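Local coordinates for protein O-methyltransferase (Bacillus halodurans, PDB 2GPY) that is of unknown function but probably acts as an O-methyltransferase, passing a methyl group from S-adenosylmethionine to a hydroxyl group of its substrate, at residues D20-Q25 with V98-L103; L41-L46 with G66-R71; A56-I61 with Q74-A79. All coordinates share one frame; numbering follows the deposited sequence.

Interaction 1 of 3, residues D20-Q25 with V98-L103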
loop_
_atom_site.group_PDB
_atom_site.type_symbol
_atom_site.label_atom_id
_atom_site.label_comp_id
_atom_site.label_asym_id
_atom_site.label_seq_id
_atom_site.Cartn_x
_atom_site.Cartn_y
_atom_site.Cartn_z
ATOM N N ASP B 20 -4.200 4.179 -23.368
ATOM C CA ASP B 20 -3.964 4.921 -24.614
ATOM C C ASP B 20 -3.525 3.927 -25.696
ATOM O O ASP B 20 -2.768 2.990 -25.409
ATOM C CB ASP B 20 -2.901 6.008 -24.359
ATOM C CG ASP B 20 -2.256 6.563 -25.645
ATOM O OD1 ASP B 20 -2.887 6.602 -26.728
ATOM O OD2 ASP B 20 -1.085 6.985 -25.556
ATOM N N GLN B 21 -4.002 4.105 -26.929
ATOM C CA GLN B 21 -3.656 3.155 -27.998
ATOM C C GLN B 21 -2.129 2.911 -28.082
ATOM O O GLN B 21 -1.667 1.789 -28.397
ATOM C CB GLN B 21 -4.266 3.585 -29.355
ATOM C CG GLN B 21 -3.388 4.485 -30.241
ATOM C CD GLN B 21 -4.065 4.968 -31.552
ATOM O OE1 GLN B 21 -4.467 4.159 -32.389
ATOM N NE2 GLN B 21 -4.147 6.295 -31.740
ATOM N N TYR B 22 -1.345 3.948 -27.799
ATOM C CA TYR B 22 0.128 3.840 -27.926
ATOM C C TYR B 22 0.698 2.864 -26.904
ATOM O O TYR B 22 1.631 2.119 -27.215
ATOM C CB TYR B 22 0.812 5.193 -27.761
ATOM C CG TYR B 22 2.284 5.212 -28.166
ATOM C CD1 TYR B 22 2.662 5.480 -29.488
ATOM C CD2 TYR B 22 3.295 4.989 -27.225
ATOM C CE1 TYR B 22 4.014 5.513 -29.874
ATOM C CE2 TYR B 22 4.644 5.041 -27.586
ATOM C CZ TYR B 22 4.991 5.285 -28.919
ATOM O OH TYR B 22 6.297 5.340 -29.321
ATOM N N ILE B 23 0.152 2.925 -25.685
ATOM C CA ILE B 23 0.466 2.014 -24.562
ATOM C C ILE B 23 0.042 0.584 -24.903
ATOM O O ILE B 23 0.815 -0.348 -24.710
ATOM C CB ILE B 23 -0.238 2.497 -23.290
ATOM C CG1 ILE B 23 0.061 3.989 -23.061
ATOM C CG2 ILE B 23 0.143 1.649 -22.032
ATOM C CD1 ILE B 23 1.361 4.247 -22.413
ATOM N N GLU B 24 -1.171 0.423 -25.447
ATOM C CA GLU B 24 -1.637 -0.887 -25.891
ATOM C C GLU B 24 -0.725 -1.484 -26.962
ATOM O O GLU B 24 -0.495 -2.693 -26.973
ATOM C CB GLU B 24 -3.095 -0.829 -26.369
ATOM C CG GLU B 24 -4.014 -0.374 -25.242
ATOM C CD GLU B 24 -5.451 -0.806 -25.395
ATOM O OE1 GLU B 24 -5.960 -0.840 -26.521
ATOM O OE2 GLU B 24 -6.080 -1.090 -24.356
ATOM N N GLN B 25 -0.209 -0.629 -27.849
ATOM C CA GLN B 25 0.723 -1.030 -28.880
ATOM C C GLN B 25 2.066 -1.450 -28.280
ATOM O O GLN B 25 2.716 -2.372 -28.791
ATOM C CB GLN B 25 0.915 0.106 -29.894
ATOM C CG GLN B 25 1.820 -0.218 -31.106
ATOM C CD GLN B 25 1.212 -1.225 -32.098
ATOM O OE1 GLN B 25 -0.008 -1.403 -32.175
ATOM N NE2 GLN B 25 2.075 -1.876 -32.876
ATOM N N VAL B 98 9.333 7.346 -24.515
ATOM C CA VAL B 98 9.199 8.451 -23.555
ATOM C C VAL B 98 8.969 9.766 -24.329
ATOM O O VAL B 98 8.083 10.560 -23.986
ATOM C CB VAL B 98 10.432 8.504 -22.618
ATOM C CG1 VAL B 98 10.481 9.832 -21.883
ATOM C CG2 VAL B 98 10.382 7.334 -21.615
ATOM N N LYS B 99 9.752 9.981 -25.391
ATOM C CA LYS B 99 9.608 11.159 -26.227
ATOM C C LYS B 99 8.248 11.193 -26.918
ATOM O O LYS B 99 7.614 12.254 -26.990
ATOM C CB LYS B 99 10.719 11.216 -27.284
ATOM C CG LYS B 99 12.058 11.731 -26.756
ATOM C CD LYS B 99 13.167 11.669 -27.830
ATOM C CE LYS B 99 13.155 12.895 -28.721
ATOM N NZ LYS B 99 14.401 13.017 -29.568
ATOM N N ALA B 100 7.802 10.039 -27.424
ATOM C CA ALA B 100 6.508 9.935 -28.110
ATOM C C ALA B 100 5.366 10.528 -27.292
ATOM O O ALA B 100 4.446 11.144 -27.850
ATOM C CB ALA B 100 6.200 8.486 -28.411
ATOM N N LEU B 101 5.424 10.296 -25.975
ATOM C CA LEU B 101 4.371 10.667 -25.065
ATOM C C LEU B 101 4.626 11.992 -24.372
ATOM O O LEU B 101 3.870 12.363 -23.493
ATOM C CB LEU B 101 4.097 9.536 -24.058
ATOM C CG LEU B 101 3.668 8.255 -24.789
ATOM C CD1 LEU B 101 3.757 7.053 -23.887
ATOM C CD2 LEU B 101 2.210 8.428 -25.402
ATOM N N GLY B 102 5.677 12.698 -24.751
ATOM C CA GLY B 102 5.941 14.032 -24.194
ATOM C C GLY B 102 6.384 13.964 -22.733
ATOM O O GLY B 102 6.184 14.909 -21.991
ATOM N N LEU B 103 7.023 12.867 -22.343
ATOM C CA LEU B 103 7.345 12.622 -20.920
ATOM C C LEU B 103 8.818 12.851 -20.514
ATOM O O LEU B 103 9.222 12.555 -19.377
ATOM C CB LEU B 103 6.888 11.215 -20.511
ATOM C CG LEU B 103 5.362 10.986 -20.488
ATOM C CD1 LEU B 103 5.018 9.456 -20.289
ATOM C CD2 LEU B 103 4.738 11.801 -19.375
#
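Y22 and A100 meet at the phenol end of the tyrosine, where the methyl CB of A100 lies 3.3 Å from Y22 OH and 3.5 Å from Y22 CZ. The side chain leaves helix 21-32 at Y22 CB, and the ring begins at CG. CG stands anti to the backbone N (chi1 -168°), which carries the ring out across the gap between the two segments. Of the ring atoms nearer the backbone, CD2 touches L101, lying 4.0 Å from L101 CD1 and about as far from L101 CD2. Further out, CE1 and CE2 both come within van der Waals range of A100 CB, so the methyl sits against the end of the ring. A100 CB and L101 CD1 both approach the ring obliquely. This contact holds the start of one helix against the end of another, at the surface of a Rossmann-like methyltransferase fold. Helix 88-100 closes here with a Schellman motif: L103 N bonds to V98 O, G102 N bonds to K99 O, and G102 takes the positive phi. L101 is the first residue beyond the helix. Both its methyls touch Y22 CD2; L101 CD1 also reaches I23 CD1 at 4.0 Å, and L101 CD2 passes D20 OD2 at 3.6 Å. The other carboxylate oxygen of D20, OD1, accepts a weak but nearly straight N-cap bond from Y22 N (3.3 Å, 173°). That bond ties D20 to the first turn of helix 21-32. I23 is buried and also packs on Y67 and I70 of helix 67-75. The Y22 ring also meets the ring of H97, with the planes about 80° apart. H97 binds a zinc ion together with E29 and E93, and a bound zinc lies about 5 Å from the Y22 side chain.

Interaction 2 of 3, residues L41-L46 with G66-R71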
loop_
_atom_site.group_PDB
_atom_site.type_symbol
_atom_site.label_atom_id
_atom_site.label_comp_id
_atom_site.label_asym_id
_atom_site.label_seq_id
_atom_site.Cartn_x
_atom_site.Cartn_y
_atom_site.Cartn_z
ATOM N N LEU B 41 -2.613 -7.021 -14.851
ATOM C CA LEU B 41 -3.242 -6.943 -13.528
ATOM C C LEU B 41 -2.328 -6.509 -12.411
ATOM O O LEU B 41 -2.744 -5.711 -11.583
ATOM C CB LEU B 41 -4.009 -8.212 -13.160
ATOM C CG LEU B 41 -5.482 -7.787 -12.974
ATOM C CD1 LEU B 41 -6.322 -8.092 -14.166
ATOM C CD2 LEU B 41 -6.075 -8.437 -11.755
ATOM N N GLY B 42 -1.093 -7.003 -12.388
ATOM C CA GLY B 42 -0.083 -6.514 -11.435
ATOM C C GLY B 42 0.202 -5.027 -11.618
ATOM O O GLY B 42 0.402 -4.285 -10.642
HETATM N N MSE B 43 0.262 -4.599 -12.877
HETATM C CA MSE B 43 0.599 -3.210 -13.179
HETATM C C MSE B 43 -0.510 -2.301 -12.659
HETATM O O MSE B 43 -0.241 -1.263 -12.059
HETATM C CB MSE B 43 0.819 -3.006 -14.702
HETATM C CG MSE B 43 0.912 -1.515 -15.048
HETATM SE SE MSE B 43 2.568 -0.780 -14.301
HETATM C CE MSE B 43 3.367 -1.276 -15.307
ATOM N N GLU B 44 -1.765 -2.665 -12.918
ATOM C CA GLU B 44 -2.875 -1.813 -12.488
ATOM C C GLU B 44 -2.894 -1.694 -10.961
ATOM O O GLU B 44 -3.128 -0.613 -10.402
ATOM C CB GLU B 44 -4.210 -2.344 -13.009
ATOM C CG GLU B 44 -4.329 -2.249 -14.542
ATOM C CD GLU B 44 -4.394 -0.797 -15.066
ATOM O OE1 GLU B 44 -4.831 0.107 -14.324
ATOM O OE2 GLU B 44 -4.011 -0.569 -16.232
ATOM N N SER B 45 -2.668 -2.822 -10.297
ATOM C CA SER B 45 -2.588 -2.819 -8.828
ATOM C C SER B 45 -1.433 -2.008 -8.318
ATOM O O SER B 45 -1.604 -1.215 -7.372
ATOM C CB SER B 45 -2.528 -4.248 -8.284
ATOM O OG SER B 45 -3.813 -4.803 -8.394
ATOM N N LEU B 46 -0.265 -2.167 -8.934
ATOM C CA LEU B 46 0.898 -1.388 -8.536
ATOM C C LEU B 46 0.650 0.103 -8.680
ATOM O O LEU B 46 1.015 0.882 -7.801
ATOM C CB LEU B 46 2.159 -1.770 -9.325
ATOM C CG LEU B 46 3.445 -1.167 -8.749
ATOM C CD1 LEU B 46 3.710 -1.806 -7.368
ATOM C CD2 LEU B 46 4.633 -1.319 -9.655
ATOM N N GLY B 66 10.561 0.819 -21.454
ATOM C CA GLY B 66 10.014 2.008 -20.811
ATOM C C GLY B 66 8.539 1.932 -20.420
ATOM O O GLY B 66 7.967 2.929 -19.983
ATOM N N TYR B 67 7.935 0.753 -20.521
ATOM C CA TYR B 67 6.511 0.613 -20.186
ATOM C C TYR B 67 6.164 0.998 -18.737
ATOM O O TYR B 67 5.260 1.832 -18.513
ATOM C CB TYR B 67 6.075 -0.807 -20.490
ATOM C CG TYR B 67 4.615 -1.078 -20.214
ATOM C CD1 TYR B 67 3.642 -0.713 -21.127
ATOM C CD2 TYR B 67 4.234 -1.727 -19.048
ATOM C CE1 TYR B 67 2.282 -0.977 -20.863
ATOM C CE2 TYR B 67 2.902 -2.016 -18.787
ATOM C CZ TYR B 67 1.939 -1.645 -19.691
ATOM O OH TYR B 67 0.638 -1.986 -19.401
ATOM N N SER B 68 6.892 0.439 -17.764
ATOM C CA SER B 68 6.597 0.750 -16.348
ATOM C C SER B 68 6.896 2.212 -15.998
ATOM O O SER B 68 6.112 2.839 -15.289
ATOM C CB SER B 68 7.284 -0.220 -15.378
ATOM O OG SER B 68 6.705 -1.512 -15.482
ATOM N N ALA B 69 7.999 2.758 -16.518
ATOM C CA ALA B 69 8.367 4.153 -16.262
ATOM C C ALA B 69 7.245 5.050 -16.780
ATOM O O ALA B 69 6.797 5.969 -16.098
ATOM C CB ALA B 69 9.685 4.534 -16.951
ATOM N N ILE B 70 6.818 4.793 -18.017
ATOM C CA ILE B 70 5.737 5.554 -18.644
ATOM C C ILE B 70 4.426 5.481 -17.878
ATOM O O ILE B 70 3.821 6.520 -17.598
ATOM C CB ILE B 70 5.552 5.171 -20.137
ATOM C CG1 ILE B 70 6.723 5.771 -20.940
ATOM C CG2 ILE B 70 4.215 5.669 -20.674
ATOM C CD1 ILE B 70 6.886 5.188 -22.358
ATOM N N ARG B 71 3.982 4.269 -17.548
ATOM C CA ARG B 71 2.712 4.119 -16.866
ATOM C C ARG B 71 2.722 4.714 -15.461
ATOM O O ARG B 71 1.716 5.307 -15.023
ATOM C CB ARG B 71 2.314 2.652 -16.870
ATOM C CG ARG B 71 1.938 2.288 -18.302
ATOM C CD ARG B 71 0.836 1.322 -18.395
ATOM N NE ARG B 71 -0.400 1.810 -17.788
ATOM C CZ ARG B 71 -1.365 1.000 -17.394
ATOM N NH1 ARG B 71 -1.219 -0.295 -17.577
ATOM N NH2 ARG B 71 -2.480 1.479 -16.813
#
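M43 and E44 reach from helix 40-53 to R71 and Y67 of helix 67-75. The two short helical segments lie 11.4 Å apart at their axes, and long side chains bridge the gap. M43, a selenomethionine, comes first. Its CG is anti to the backbone N (chi1 169°), which directs the chain at the other helix, and CG rests 3.5 Å from R71 NH1. The terminal CE is modelled beside the Y67 ring, but its bond to SE is too short, and its exact place is doubtful. E44 follows with a salt bridge. Its OE2 accepts from R71 NH2 at 2.6 Å (160° at the hydrogen) and weakly from R71 NH1 at 3.1 Å. OE2 lies at the guanidinium edge, in its plane, while the carboxylate plane is turned 46° from it. R71 NH1 also donates to Y67 OH at 3.1 Å, and that hydroxyl has a further hydrogen bond with E27. R71 CG lies over one face of the Y67 ring. A leucine in place of R71 would probably strip the buried E44 carboxylate of this charged mate and let the Y67 hydroxyl lose a donor. R200 of the second subunit also packs on E44. G66, the N-cap of helix 67-75, ends a glycine-rich loop after strand 57-61, consistent with the S-adenosylmethionine-binding loop of Rossmann-like methyltransferases.

Interaction 3 of 3, residues A56-I61 with Q74-A79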
loop_
_atom_site.group_PDB
_atom_site.type_symbol
_atom_site.label_atom_id
_atom_site.label_comp_id
_atom_site.label_asym_id
_atom_site.label_seq_id
_atom_site.Cartn_x
_atom_site.Cartn_y
_atom_site.Cartn_z
ATOM N N ALA B 56 7.004 11.304 -4.747
ATOM C CA ALA B 56 7.476 12.349 -5.652
ATOM C C ALA B 56 8.633 11.898 -6.554
ATOM O O ALA B 56 8.832 12.468 -7.628
ATOM C CB ALA B 56 7.899 13.597 -4.845
ATOM N N ARG B 57 9.418 10.923 -6.100
ATOM C CA ARG B 57 10.670 10.546 -6.792
ATOM C C ARG B 57 10.768 9.022 -6.786
ATOM O O ARG B 57 10.732 8.398 -5.714
ATOM C CB ARG B 57 11.883 11.138 -6.067
ATOM C CG ARG B 57 11.992 12.690 -6.124
ATOM C CD ARG B 57 13.218 13.186 -5.361
ATOM N NE ARG B 57 14.451 12.500 -5.766
ATOM C CZ ARG B 57 15.035 12.596 -6.961
ATOM N NH1 ARG B 57 14.519 13.353 -7.932
ATOM N NH2 ARG B 57 16.152 11.919 -7.189
ATOM N N ILE B 58 10.871 8.430 -7.972
ATOM C CA ILE B 58 10.903 6.962 -8.131
ATOM C C ILE B 58 12.174 6.595 -8.888
ATOM O O ILE B 58 12.528 7.242 -9.901
ATOM C CB ILE B 58 9.680 6.471 -8.922
ATOM C CG1 ILE B 58 8.388 6.866 -8.181
ATOM C CG2 ILE B 58 9.763 4.919 -9.205
ATOM C CD1 ILE B 58 7.105 6.808 -9.066
ATOM N N LEU B 59 12.881 5.585 -8.388
ATOM C CA LEU B 59 14.030 5.008 -9.099
ATOM C C LEU B 59 13.689 3.573 -9.531
ATOM O O LEU B 59 13.215 2.752 -8.734
ATOM C CB LEU B 59 15.264 5.005 -8.195
ATOM C CG LEU B 59 16.476 4.259 -8.765
ATOM C CD1 LEU B 59 16.987 4.907 -10.068
ATOM C CD2 LEU B 59 17.564 4.188 -7.726
ATOM N N GLU B 60 13.914 3.277 -10.804
ATOM C CA GLU B 60 13.644 1.954 -11.336
ATOM C C GLU B 60 14.907 1.357 -11.919
ATOM O O GLU B 60 15.620 2.029 -12.659
ATOM C CB GLU B 60 12.577 2.043 -12.441
ATOM C CG GLU B 60 12.512 0.829 -13.362
ATOM C CD GLU B 60 11.432 1.010 -14.415
ATOM O OE1 GLU B 60 11.629 1.819 -15.346
ATOM O OE2 GLU B 60 10.358 0.389 -14.235
ATOM N N ILE B 61 15.169 0.095 -11.603
ATOM C CA ILE B 61 16.315 -0.582 -12.187
ATOM C C ILE B 61 15.784 -1.570 -13.209
ATOM O O ILE B 61 15.111 -2.540 -12.837
ATOM C CB ILE B 61 17.126 -1.350 -11.129
ATOM C CG1 ILE B 61 17.417 -0.460 -9.890
ATOM C CG2 ILE B 61 18.411 -1.962 -11.769
ATOM C CD1 ILE B 61 18.158 0.848 -10.150
ATOM N N GLN B 74 2.519 8.526 -15.965
ATOM C CA GLN B 74 1.147 8.904 -16.310
ATOM C C GLN B 74 0.226 8.844 -15.092
ATOM O O GLN B 74 -0.674 9.689 -14.956
ATOM C CB GLN B 74 0.601 8.013 -17.417
ATOM C CG GLN B 74 1.226 8.276 -18.767
ATOM C CD GLN B 74 0.607 7.393 -19.834
ATOM O OE1 GLN B 74 0.294 7.861 -20.922
ATOM N NE2 GLN B 74 0.418 6.113 -19.522
ATOM N N ALA B 75 0.442 7.872 -14.208
ATOM C CA ALA B 75 -0.437 7.713 -13.036
ATOM C C ALA B 75 -0.158 8.754 -11.965
ATOM O O ALA B 75 -1.029 9.056 -11.143
ATOM C CB ALA B 75 -0.295 6.312 -12.438
ATOM N N LEU B 76 1.085 9.253 -11.950
ATOM C CA LEU B 76 1.590 10.187 -10.948
ATOM C C LEU B 76 2.141 11.443 -11.646
ATOM O O LEU B 76 3.361 11.630 -11.737
ATOM C CB LEU B 76 2.704 9.508 -10.139
ATOM C CG LEU B 76 2.306 8.249 -9.337
ATOM C CD1 LEU B 76 3.533 7.384 -8.979
ATOM C CD2 LEU B 76 1.510 8.644 -8.077
ATOM N N PRO B 77 1.251 12.330 -12.101
ATOM C CA PRO B 77 1.686 13.480 -12.961
ATOM C C PRO B 77 2.702 14.426 -12.301
ATOM O O PRO B 77 3.422 15.151 -12.996
ATOM C CB PRO B 77 0.378 14.220 -13.266
ATOM C CG PRO B 77 -0.749 13.217 -12.895
ATOM C CD PRO B 77 -0.200 12.329 -11.834
ATOM N N GLU B 78 2.757 14.406 -10.975
ATOM C CA GLU B 78 3.694 15.235 -10.209
ATOM C C GLU B 78 5.081 14.614 -9.963
ATOM O O GLU B 78 6.033 15.332 -9.610
ATOM C CB GLU B 78 3.062 15.592 -8.863
ATOM C CG GLU B 78 1.820 16.439 -8.988
ATOM C CD GLU B 78 2.121 17.779 -9.610
ATOM O OE1 GLU B 78 2.087 17.888 -10.864
ATOM O OE2 GLU B 78 2.399 18.732 -8.839
ATOM N N ALA B 79 5.197 13.305 -10.155
ATOM C CA ALA B 79 6.391 12.586 -9.748
ATOM C C ALA B 79 7.442 12.607 -10.845
ATOM O O ALA B 79 7.142 12.847 -12.009
ATOM C CB ALA B 79 6.047 11.125 -9.401
#
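This contact belongs to the beta-alpha-beta unit of strand 57-61, helix 67-75 and strand 80-85, at the turn that leads from the helix back to the sheet. A56 and A79 are the nearest backbone positions, with their CA atoms 4.2 Å apart. A79 CA approaches A56 O at 3.2 Å in a CA-H...O contact. The angle at the hydrogen is 127°, which is far from straight. A79 CB sits near the same carbonyl oxygen, 3.6 Å from A56 O. No conventional hydrogen bond links the two segments. Pairing starts at T80, the residue after A79: A56 and I58 both form backbone hydrogen bonds with T80, and I58 also with V82. The pairing is parallel, as expected of the central sheet of a Rossmann-like fold, and the helix serves as the crossover between the two neighbouring strands. The chain leaves helix 67-75 at L76 and reverses in a type I beta turn from L76 to A79, closed by A79 N to L76 O at 2.9 Å. Side-chain packing falls to I58 and L76. I58 CG1 lies anti to the carbonyl carbon, beside the backbone N (chi1 -60°), and this carries CD1 off the sheet toward the turn. There I58 CD1 meets L76 CD1 methyl to methyl at 3.6 Å, the two side chains crossing at about a right angle. A79 CB borders the same methyl more loosely, 4.5 Å from I58 CD1. All three side chains are buried. I58 also packs on M72 of the helix, and L76 on P55 just ahead of the strand. Just before and at the start of the strand, A56 N and R57 N both bond to D128 OD2, which ties this end to strand 127-133 as well.

How the interactions relate
Helix 67-75 ties the three contacts together. It supplies the second segment of interaction 2 and the start of the second segment of interaction 3. It also packs against interaction 1, where I23 and L101 both touch I70. The centres of interactions 1 and 2 are about 13 Å apart, of 2 and 3 about 11 Å, and of 1 and 3 about 16 Å. Along the chain, interactions 2 and 3 alternate their segments, and both are nested in the loop closed by interaction 1. The contacts thus run from the parallel strands, past the packing of helix 40-53 on the crossover helix, to a surface contact at helices 21-32 and 88-100, all within the O-methyltransferase family region.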